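Local structure of peptidoglycan N-acetylglucosamine deacetylase (4L1G) at residues 93-98 / 241-246; 104-109 / 116-121; 144-149 / 181-186. The protein removes acetyl groups from N-acetylglucosamine residues of bacterial peptidoglycan, using zinc, and also acts on soluble chitin and N-acetylchitooligomers. All blocks are in the same frame, centred on the assembly; numbering follows the deposited sequence.

Overall arrangement
All three contacts lie within the NodB homology range of one chain. Interactions 1 and 2 touch directly, through a salt bridge of 2.8 Å between Asp93 OD2 and Arg120 NH2, and by packing of Leu95 CD1 on Phe104 CZ at 3.8 Å. Interaction 2 is nearest to the catalytic centre. There the side chain of Leu106 is about 6 Å from that of the zinc ligand His131, and the side chain of Phe104 about 7 Å from that of Asp80, the predicted proton acceptor. Interactions 2 and 3 do not touch; their nearest atoms are about 6 Å apart. Interaction 3 lies across the chain's centre from interaction 1, 35 Å away between centres.

Interaction 1: 93-98 / 241-246; sequences DKLKQH and KIIPQL
The imidazole of His98 meets Ile243 and Pro244 obliquely, so neither partner sits squarely on a face or at an edge. CD1 of Ile243 lies near the CB and CG end of the histidine. CG2 of the same isoleucine reaches His98 CB at 3.8 Å and His98 CD2 at 4.0 Å. Further out along the ring, CD of Pro244 approaches His98 NE2 at 4.2 Å. Both branches of Ile243 come from the same side of the ring plane, by CB and CG, and Pro244 CD comes from that side too, by the far end.

The edge of the ring is used within its own segment. The carbonyl of Lys94 lies there, and His98 ND1 donates to Lys94 O at 2.8 Å. The N-H to acceptor angle is 162°, and the oxygen is almost in the ring plane. With CG placed beside the backbone N (chi1 -73°), the ring folds back over the last turn of the helix and can make this bond. The bond fixes the ring's rotation and assigns a proton to ND1. The same carbonyl also receives a weak bond from the backbone N of His98.

Deeper in the protein, toward strand 74-80, the contact is purely apolar. CD2 of Leu95 meets CD1 of Ile243 at 4.3 Å, a loose touch between two buried side chains. Polar links flank it: Lys94 pairs with Asp240 in a salt bridge, and Lys247 NZ is hydrogen-bonded to His98 O.

The contact joins helix 89-97 to helix 233-248, two neighbours in the outer helical layer of the deformed barrel. Leu95 and Ile243 both rest on Leu77 of strand 74-80, and both touch Val100 in the loop leading to strand 103-106. On its other side, helix 233-248 packs against helix 205-215.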
loop_
_atom_site.group_PDB
_atom_site.type_symbol
_atom_site.label_atom_id
_atom_site.label_comp_id
_atom_site.label_asym_id
_atom_site.label_seq_id
_atom_site.Cartn_x
_atom_site.Cartn_y
_atom_site.Cartn_z
ATOM N N ASP A 93 7.510 -5.026 -13.258
ATOM C CA ASP A 93 8.505 -4.837 -14.308
ATOM C C ASP A 93 9.020 -3.401 -14.327
ATOM O O ASP A 93 10.224 -3.164 -14.432
ATOM C CB ASP A 93 7.925 -5.204 -15.677
ATOM C CG ASP A 93 7.654 -6.692 -15.816
ATOM O OD1 ASP A 93 6.729 -7.066 -16.571
ATOM O OD2 ASP A 93 8.364 -7.491 -15.167
ATOM N N LYS A 94 8.105 -2.445 -14.221
ATOM C CA LYS A 94 8.490 -1.039 -14.229
ATOM C C LYS A 94 9.246 -0.628 -12.965
ATOM O O LYS A 94 10.183 0.167 -13.034
ATOM C CB LYS A 94 7.278 -0.140 -14.472
ATOM C CG LYS A 94 6.741 -0.251 -15.891
ATOM C CD LYS A 94 5.793 0.880 -16.228
ATOM C CE LYS A 94 5.294 0.757 -17.657
ATOM N NZ LYS A 94 6.416 0.704 -18.630
ATOM N N LEU A 95 8.846 -1.174 -11.820
ATOM C CA LEU A 95 9.569 -0.924 -10.577
ATOM C C LEU A 95 10.982 -1.496 -10.666
ATOM O O LEU A 95 11.939 -0.901 -10.171
ATOM C CB LEU A 95 8.832 -1.527 -9.380
ATOM C CG LEU A 95 7.465 -0.945 -9.013
ATOM C CD1 LEU A 95 6.862 -1.717 -7.850
ATOM C CD2 LEU A 95 7.558 0.540 -8.681
ATOM N N LYS A 96 11.096 -2.653 -11.310
ATOM C CA LYS A 96 12.377 -3.323 -11.496
ATOM C C LYS A 96 13.328 -2.486 -12.351
ATOM O O LYS A 96 14.493 -2.305 -12.004
ATOM C CB LYS A 96 12.162 -4.690 -12.149
ATOM C CG LYS A 96 13.425 -5.515 -12.316
ATOM C CD LYS A 96 14.047 -5.833 -10.969
ATOM C CE LYS A 96 15.175 -6.842 -11.104
ATOM N NZ LYS A 96 15.810 -7.128 -9.786
ATOM N N GLN A 97 12.819 -1.971 -13.466
ATOM C CA GLN A 97 13.644 -1.225 -14.410
ATOM C C GLN A 97 14.000 0.179 -13.921
ATOM O O GLN A 97 14.811 0.869 -14.537
ATOM C CB GLN A 97 12.970 -1.170 -15.783
ATOM C CG GLN A 97 12.909 -2.519 -16.486
ATOM C CD GLN A 97 14.290 -3.098 -16.759
ATOM O OE1 GLN A 97 15.214 -2.377 -17.138
ATOM N NE2 GLN A 97 14.437 -4.404 -16.559
ATOM N N HIS A 98 13.394 0.595 -12.812
ATOM C CA HIS A 98 13.723 1.878 -12.202
ATOM C C HIS A 98 14.461 1.696 -10.880
ATOM O O HIS A 98 14.722 2.671 -10.173
ATOM C CB HIS A 98 12.466 2.725 -11.995
ATOM C CG HIS A 98 11.911 3.300 -13.260
ATOM N ND1 HIS A 98 10.921 2.678 -13.990
ATOM C CD2 HIS A 98 12.212 4.440 -13.927
ATOM C CE1 HIS A 98 10.633 3.411 -15.050
ATOM N NE2 HIS A 98 11.402 4.484 -15.037
ATOM N N LYS A 241 7.226 8.110 -15.679
ATOM C CA LYS A 241 7.440 9.547 -15.548
ATOM C C LYS A 241 7.619 9.953 -14.090
ATOM O O LYS A 241 8.496 10.753 -13.762
ATOM C CB LYS A 241 6.270 10.323 -16.155
ATOM C CG LYS A 241 6.172 10.239 -17.668
ATOM C CD LYS A 241 4.953 10.994 -18.168
ATOM C CE LYS A 241 4.878 10.999 -19.683
ATOM N NZ LYS A 241 5.992 11.779 -20.285
ATOM N N ILE A 242 6.780 9.395 -13.223
ATOM C CA ILE A 242 6.778 9.736 -11.804
ATOM C C ILE A 242 8.126 9.479 -11.140
ATOM O O ILE A 242 8.658 10.339 -10.435
ATOM C CB ILE A 242 5.687 8.949 -11.047
ATOM C CG1 ILE A 242 4.298 9.474 -11.416
ATOM C CG2 ILE A 242 5.899 9.036 -9.546
ATOM C CD1 ILE A 242 3.168 8.675 -10.806
ATOM N N ILE A 243 8.678 8.296 -11.379
ATOM C CA ILE A 243 9.916 7.889 -10.723
ATOM C C ILE A 243 11.138 8.750 -11.081
ATOM O O ILE A 243 11.795 9.276 -10.182
ATOM C CB ILE A 243 10.195 6.378 -10.913
ATOM C CG1 ILE A 243 9.079 5.554 -10.262
ATOM C CG2 ILE A 243 11.548 6.004 -10.336
ATOM C CD1 ILE A 243 9.190 4.065 -10.508
ATOM N N PRO A 244 11.444 8.913 -12.385
ATOM C CA PRO A 244 12.628 9.734 -12.672
ATOM C C PRO A 244 12.438 11.216 -12.342
ATOM O O PRO A 244 13.397 11.867 -11.924
ATOM C CB PRO A 244 12.833 9.540 -14.178
ATOM C CG PRO A 244 11.490 9.195 -14.700
ATOM C CD PRO A 244 10.833 8.386 -13.621
ATOM N N GLN A 245 11.228 11.740 -12.519
ATOM C CA GLN A 245 10.976 13.152 -12.230
ATOM C C GLN A 245 11.110 13.483 -10.744
ATOM O O GLN A 245 11.568 14.566 -10.385
ATOM C CB GLN A 245 9.610 13.599 -12.764
ATOM C CG GLN A 245 9.571 13.783 -14.276
ATOM C CD GLN A 245 8.243 14.332 -14.770
ATOM O OE1 GLN A 245 7.510 14.980 -14.025
ATOM N NE2 GLN A 245 7.929 14.070 -16.033
ATOM N N LEU A 246 10.717 12.548 -9.884
ATOM C CA LEU A 246 10.887 12.733 -8.447
ATOM C C LEU A 246 12.350 12.560 -8.043
ATOM O O LEU A 246 12.859 13.297 -7.197
ATOM C CB LEU A 246 9.988 11.778 -7.654
ATOM C CG LEU A 246 8.566 12.283 -7.389
ATOM C CD1 LEU A 246 7.693 11.197 -6.773
ATOM C CD2 LEU A 246 8.595 13.522 -6.498
#

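Interaction 2: 104-109 / 116-121; sequences FFLLGE and NIVKRI
Ile121 is the main bump of this contact, and Phe104 and Leu106 of strand 103-106 form the surface that receives it. Both its methyls lie on the same side of the Phe104 ring. CG2 is above the CD1 rim, 3.7 Å from Phe104 CD1, and Ile121 CD1 is over the face. Ile121 CD1 also reaches the end of Leu106. Ile121 CG1 stands beside the backbone N (chi1 -64°), and the chain is extended from there to CD1. This carries the terminal methyl toward the strand, where it meets Leu106 CD2 tip to tip at 3.9 Å.

Leu106 is the bump coming the other way. Its CD1 enters the hollow between Val118 and Ile121, which are three residues apart on the helix. It lies 3.8 Å from Val118 CG1 and 4.1 Å from Ile121 CD1. Val118 CG2 borders the same hollow a little farther off. Phe104 and Leu106 alternate with Phe105, which takes no part, so one side of the strand provides both receiving groups.

Strand 104-106 and helix 116-121 run nearly antiparallel, at 157°, with axes 11.1 Å apart at closest approach. This is the strand-helix layer of a beta-alpha-beta crossover: strand 103-106 leads through helices 108-113 and 115-123 to the parallel neighbouring strand 127-130. Ile128 of that strand touches Leu106, Val118 and Ile121. Phe104 also meets Phe79 and lies edge-to-face with His126.

Every touching group is a hydrocarbon, and all four residues are buried. Dispersion and exclusion of water therefore hold the helix to the strand. Leu106 and Phe104 are close to the zinc ligand His131 and to Asp80, the predicted proton acceptor, but their contact with the helix is wholly apolar.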
loop_
_atom_site.group_PDB
_atom_site.type_symbol
_atom_site.label_atom_id
_atom_site.label_comp_id
_atom_site.label_asym_id
_atom_site.label_seq_id
_atom_site.Cartn_x
_atom_site.Cartn_y
_atom_site.Cartn_z
ATOM N N PHE A 104 3.014 -3.377 -1.319
ATOM C CA PHE A 104 1.777 -3.882 -1.903
ATOM C C PHE A 104 0.767 -4.316 -0.844
ATOM O O PHE A 104 1.003 -5.269 -0.100
ATOM C CB PHE A 104 2.069 -5.053 -2.846
ATOM C CG PHE A 104 2.771 -4.653 -4.110
ATOM C CD1 PHE A 104 4.137 -4.415 -4.116
ATOM C CD2 PHE A 104 2.068 -4.524 -5.295
ATOM C CE1 PHE A 104 4.788 -4.049 -5.282
ATOM C CE2 PHE A 104 2.713 -4.158 -6.464
ATOM C CZ PHE A 104 4.075 -3.921 -6.458
ATOM N N PHE A 105 -0.358 -3.614 -0.783
ATOM C CA PHE A 105 -1.443 -4.006 0.105
ATOM C C PHE A 105 -2.382 -4.958 -0.625
ATOM O O PHE A 105 -3.196 -4.540 -1.449
ATOM C CB PHE A 105 -2.190 -2.779 0.629
ATOM C CG PHE A 105 -1.415 -1.996 1.651
ATOM C CD1 PHE A 105 -0.741 -0.839 1.295
ATOM C CD2 PHE A 105 -1.346 -2.430 2.966
ATOM C CE1 PHE A 105 -0.020 -0.121 2.235
ATOM C CE2 PHE A 105 -0.628 -1.717 3.912
ATOM C CZ PHE A 105 0.037 -0.560 3.544
ATOM N N LEU A 106 -2.252 -6.245 -0.322
ATOM C CA LEU A 106 -2.954 -7.282 -1.069
ATOM C C LEU A 106 -4.263 -7.707 -0.411
ATOM O O LEU A 106 -4.354 -7.798 0.812
ATOM C CB LEU A 106 -2.050 -8.503 -1.246
ATOM C CG LEU A 106 -0.668 -8.256 -1.854
ATOM C CD1 LEU A 106 0.114 -9.560 -1.936
ATOM C CD2 LEU A 106 -0.776 -7.595 -3.221
ATOM N N LEU A 107 -5.274 -7.962 -1.238
ATOM C CA LEU A 107 -6.532 -8.526 -0.765
ATOM C C LEU A 107 -6.369 -10.025 -0.568
ATOM O O LEU A 107 -5.746 -10.702 -1.388
ATOM C CB LEU A 107 -7.660 -8.251 -1.764
ATOM C CG LEU A 107 -8.151 -6.805 -1.842
ATOM C CD1 LEU A 107 -9.052 -6.599 -3.046
ATOM C CD2 LEU A 107 -8.880 -6.437 -0.565
ATOM N N GLY A 108 -6.924 -10.539 0.526
ATOM C CA GLY A 108 -6.845 -11.957 0.827
ATOM C C GLY A 108 -7.437 -12.836 -0.260
ATOM O O GLY A 108 -6.862 -13.866 -0.613
ATOM N N GLU A 109 -8.579 -12.424 -0.800
ATOM C CA GLU A 109 -9.276 -13.219 -1.807
ATOM C C GLU A 109 -8.514 -13.271 -3.131
ATOM O O GLU A 109 -8.574 -14.268 -3.849
ATOM C CB GLU A 109 -10.702 -12.699 -2.026
ATOM C CG GLU A 109 -10.783 -11.316 -2.651
ATOM C CD GLU A 109 -12.196 -10.764 -2.673
ATOM O OE1 GLU A 109 -13.122 -11.475 -2.228
ATOM O OE2 GLU A 109 -12.381 -9.616 -3.133
ATOM N N ASN A 116 1.047 -17.385 -6.816
ATOM C CA ASN A 116 2.417 -17.268 -7.305
ATOM C C ASN A 116 2.871 -15.823 -7.500
ATOM O O ASN A 116 4.050 -15.505 -7.342
ATOM C CB ASN A 116 2.588 -18.059 -8.601
ATOM C CG ASN A 116 1.558 -17.689 -9.651
ATOM O OD1 ASN A 116 0.427 -17.331 -9.325
ATOM N ND2 ASN A 116 1.946 -17.779 -10.917
ATOM N N ILE A 117 1.930 -14.951 -7.845
ATOM C CA ILE A 117 2.236 -13.541 -8.045
ATOM C C ILE A 117 2.529 -12.884 -6.700
ATOM O O ILE A 117 3.349 -11.972 -6.609
ATOM C CB ILE A 117 1.089 -12.821 -8.781
ATOM C CG1 ILE A 117 0.828 -13.509 -10.123
ATOM C CG2 ILE A 117 1.413 -11.351 -8.997
ATOM C CD1 ILE A 117 -0.232 -12.841 -10.959
ATOM N N VAL A 118 1.867 -13.371 -5.656
ATOM C CA VAL A 118 2.168 -12.951 -4.294
ATOM C C VAL A 118 3.604 -13.337 -3.957
ATOM O O VAL A 118 4.337 -12.566 -3.331
ATOM C CB VAL A 118 1.221 -13.614 -3.275
ATOM C CG1 VAL A 118 1.526 -13.126 -1.868
ATOM C CG2 VAL A 118 -0.229 -13.334 -3.637
ATOM N N LYS A 119 4.000 -14.535 -4.382
ATOM C CA LYS A 119 5.359 -15.017 -4.164
ATOM C C LYS A 119 6.375 -14.184 -4.943
ATOM O O LYS A 119 7.479 -13.938 -4.459
ATOM C CB LYS A 119 5.485 -16.497 -4.544
ATOM C CG LYS A 119 4.667 -17.444 -3.670
ATOM C CD LYS A 119 4.851 -18.894 -4.103
ATOM C CE LYS A 119 4.099 -19.852 -3.192
ATOM N NZ LYS A 119 4.231 -21.272 -3.635
ATOM N N ARG A 120 6.000 -13.752 -6.145
ATOM C CA ARG A 120 6.896 -12.952 -6.976
ATOM C C ARG A 120 7.180 -11.590 -6.347
ATOM O O ARG A 120 8.319 -11.123 -6.353
ATOM C CB ARG A 120 6.328 -12.767 -8.386
ATOM C CG ARG A 120 7.280 -12.026 -9.312
ATOM C CD ARG A 120 6.652 -11.663 -10.650
ATOM N NE ARG A 120 7.489 -10.700 -11.364
ATOM C CZ ARG A 120 7.150 -10.091 -12.498
ATOM N NH1 ARG A 120 5.979 -10.340 -13.068
ATOM N NH2 ARG A 120 7.987 -9.228 -13.060
ATOM N N ILE A 121 6.137 -10.962 -5.809
ATOM C CA ILE A 121 6.255 -9.678 -5.124
ATOM C C ILE A 121 7.279 -9.752 -3.995
ATOM O O ILE A 121 8.148 -8.890 -3.870
ATOM C CB ILE A 121 4.897 -9.237 -4.533
ATOM C CG1 ILE A 121 3.878 -8.994 -5.649
ATOM C CG2 ILE A 121 5.060 -7.990 -3.673
ATOM C CD1 ILE A 121 2.476 -8.709 -5.146
#

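Interaction 3: 144-149 / 181-186; sequences DEYRNQ and KWATEQ
Lys181 stands just ahead of Trp182, the residue that receives Arg147 and Tyr146 from the other helix. Its side chain reaches forward to the next turn, where NZ forms a salt bridge with Glu185 OE1.

Trp182 comes next. Its CG is anti to the backbone N (chi1 179°), which sends the indole across to helix 143-161. Arg147 lies along one face of it. The CG methylene sits over the six-membered ring, 3.7 Å from its centroid, in a CH-pi contact. The extended chain then carries the guanidinium over the five-membered ring, nearly flat, with planes at 26°. CZ is 4.0 Å from that ring's centroid, an off-centre cation-pi contact. NE of Arg147 and NE1 of Trp182 are close, but both are donors and do not bond. Tyr146 meets the six-membered end obliquely, CE2 to Trp182 CE3 3.5 Å.

These two helices belong to the outer layer of the deformed barrel of the NodB fold, and the short segments cross at -40°. Within helix 143-161, Gln149 OE1 accepts from the backbone N of Tyr133 and Ser134, which lie in sequence between the zinc ligands His131 and His135. Its NE2 donates to Glu145 OE1 at 2.8 Å.

Ala183 follows, its CB 3.6 Å from Tyr146 OH. That hydroxyl also has a weak hydrogen bond with Gln179 O. Beyond Glu185, Gln186 leaves the helix, and its CG lies 3.5 Å above the indole plane of Trp182, toward the rim, on the face opposite Arg147.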
loop_
_atom_site.group_PDB
_atom_site.type_symbol
_atom_site.label_atom_id
_atom_site.label_comp_id
_atom_site.label_asym_id
_atom_site.label_seq_id
_atom_site.Cartn_x
_atom_site.Cartn_y
_atom_site.Cartn_z
ATOM N N ASP A 144 -15.847 -8.701 15.275
ATOM C CA ASP A 144 -15.595 -10.083 14.870
ATOM C C ASP A 144 -15.286 -10.193 13.382
ATOM O O ASP A 144 -14.356 -10.891 12.987
ATOM C CB ASP A 144 -16.778 -10.987 15.223
ATOM C CG ASP A 144 -16.918 -11.206 16.715
ATOM O OD1 ASP A 144 -18.008 -11.629 17.153
ATOM O OD2 ASP A 144 -15.937 -10.952 17.450
ATOM N N GLU A 145 -16.073 -9.503 12.563
ATOM C CA GLU A 145 -15.855 -9.504 11.121
ATOM C C GLU A 145 -14.548 -8.807 10.752
ATOM O O GLU A 145 -13.791 -9.301 9.917
ATOM C CB GLU A 145 -17.032 -8.849 10.396
ATOM C CG GLU A 145 -16.801 -8.608 8.906
ATOM C CD GLU A 145 -16.721 -9.889 8.087
ATOM O OE1 GLU A 145 -16.427 -9.794 6.876
ATOM O OE2 GLU A 145 -16.955 -10.984 8.641
ATOM N N TYR A 146 -14.293 -7.663 11.379
ATOM C CA TYR A 146 -13.053 -6.925 11.169
ATOM C C TYR A 146 -11.829 -7.784 11.473
ATOM O O TYR A 146 -10.927 -7.910 10.646
ATOM C CB TYR A 146 -13.039 -5.664 12.032
ATOM C CG TYR A 146 -11.661 -5.081 12.267
ATOM C CD1 TYR A 146 -10.964 -4.458 11.242
ATOM C CD2 TYR A 146 -11.066 -5.144 13.520
ATOM C CE1 TYR A 146 -9.709 -3.921 11.455
ATOM C CE2 TYR A 146 -9.813 -4.611 13.742
ATOM C CZ TYR A 146 -9.139 -3.999 12.707
ATOM O OH TYR A 146 -7.890 -3.464 12.927
ATOM N N ARG A 147 -11.811 -8.382 12.659
ATOM C CA ARG A 147 -10.700 -9.229 13.073
ATOM C C ARG A 147 -10.565 -10.457 12.178
ATOM O O ARG A 147 -9.453 -10.877 11.856
ATOM C CB ARG A 147 -10.847 -9.624 14.544
ATOM C CG ARG A 147 -10.708 -8.437 15.482
ATOM C CD ARG A 147 -11.105 -8.765 16.910
ATOM N NE ARG A 147 -11.001 -7.584 17.766
ATOM C CZ ARG A 147 -11.399 -7.537 19.034
ATOM N NH1 ARG A 147 -11.936 -8.608 19.604
ATOM N NH2 ARG A 147 -11.264 -6.418 19.733
ATOM N N ASN A 148 -11.697 -11.014 11.764
ATOM C CA ASN A 148 -11.699 -12.138 10.834
ATOM C C ASN A 148 -11.091 -11.763 9.483
ATOM O O ASN A 148 -10.313 -12.526 8.915
ATOM C CB ASN A 148 -13.119 -12.673 10.638
ATOM C CG ASN A 148 -13.147 -13.985 9.878
ATOM O OD1 ASN A 148 -12.299 -14.855 10.085
ATOM N ND2 ASN A 148 -14.124 -14.134 8.989
ATOM N N GLN A 149 -11.455 -10.586 8.976
ATOM C CA GLN A 149 -10.925 -10.086 7.709
ATOM C C GLN A 149 -9.404 -9.979 7.750
ATOM O O GLN A 149 -8.714 -10.405 6.822
ATOM C CB GLN A 149 -11.526 -8.715 7.373
ATOM C CG GLN A 149 -12.979 -8.749 6.917
ATOM C CD GLN A 149 -13.132 -9.117 5.453
ATOM O OE1 GLN A 149 -12.224 -8.908 4.648
ATOM N NE2 GLN A 149 -14.289 -9.667 5.100
ATOM N N LYS A 181 -7.329 0.461 17.649
ATOM C CA LYS A 181 -6.808 0.123 18.970
ATOM C C LYS A 181 -6.394 -1.343 19.041
ATOM O O LYS A 181 -5.325 -1.667 19.558
ATOM C CB LYS A 181 -7.847 0.439 20.047
ATOM C CG LYS A 181 -7.451 0.020 21.453
ATOM C CD LYS A 181 -8.483 0.495 22.466
ATOM C CE LYS A 181 -8.240 -0.100 23.846
ATOM N NZ LYS A 181 -8.469 -1.575 23.883
ATOM N N TRP A 182 -7.242 -2.223 18.516
ATOM C CA TRP A 182 -6.934 -3.649 18.469
ATOM C C TRP A 182 -5.688 -3.927 17.631
ATOM O O TRP A 182 -4.822 -4.700 18.037
ATOM C CB TRP A 182 -8.125 -4.441 17.923
ATOM C CG TRP A 182 -7.875 -5.920 17.831
ATOM C CD1 TRP A 182 -7.973 -6.834 18.842
ATOM C CD2 TRP A 182 -7.490 -6.655 16.662
ATOM N NE1 TRP A 182 -7.669 -8.092 18.375
ATOM C CE2 TRP A 182 -7.373 -8.010 17.040
ATOM C CE3 TRP A 182 -7.232 -6.300 15.334
ATOM C CZ2 TRP A 182 -7.008 -9.008 16.138
ATOM C CZ3 TRP A 182 -6.871 -7.293 14.439
ATOM C CH2 TRP A 182 -6.763 -8.631 14.846
ATOM N N ALA A 183 -5.601 -3.289 16.468
ATOM C CA ALA A 183 -4.458 -3.468 15.574
ATOM C C ALA A 183 -3.146 -3.039 16.226
ATOM O O ALA A 183 -2.124 -3.719 16.097
ATOM C CB ALA A 183 -4.678 -2.707 14.279
ATOM N N THR A 184 -3.182 -1.907 16.922
ATOM C CA THR A 184 -2.017 -1.421 17.653
ATOM C C THR A 184 -1.591 -2.426 18.722
ATOM O O THR A 184 -0.404 -2.728 18.865
ATOM C CB THR A 184 -2.301 -0.062 18.319
ATOM O OG1 THR A 184 -2.747 0.872 17.330
ATOM C CG2 THR A 184 -1.046 0.483 18.993
ATOM N N GLU A 185 -2.565 -2.947 19.463
ATOM C CA GLU A 185 -2.294 -3.928 20.510
ATOM C C GLU A 185 -1.734 -5.225 19.936
ATOM O O GLU A 185 -0.978 -5.932 20.599
ATOM C CB GLU A 185 -3.558 -4.213 21.324
ATOM C CG GLU A 185 -4.019 -3.042 22.177
ATOM C CD GLU A 185 -5.369 -3.283 22.824
ATOM O OE1 GLU A 185 -5.785 -2.443 23.652
ATOM O OE2 GLU A 185 -6.016 -4.307 22.506
ATOM N N GLN A 186 -2.102 -5.525 18.695
ATOM C CA GLN A 186 -1.652 -6.746 18.040
ATOM C C GLN A 186 -0.363 -6.539 17.251
ATOM O O GLN A 186 0.012 -7.380 16.437
ATOM C CB GLN A 186 -2.750 -7.299 17.130
ATOM C CG GLN A 186 -3.975 -7.782 17.883
ATOM C CD GLN A 186 -3.658 -8.933 18.815
ATOM O OE1 GLN A 186 -2.882 -9.826 18.473
ATOM N NE2 GLN A 186 -4.252 -8.917 20.002
#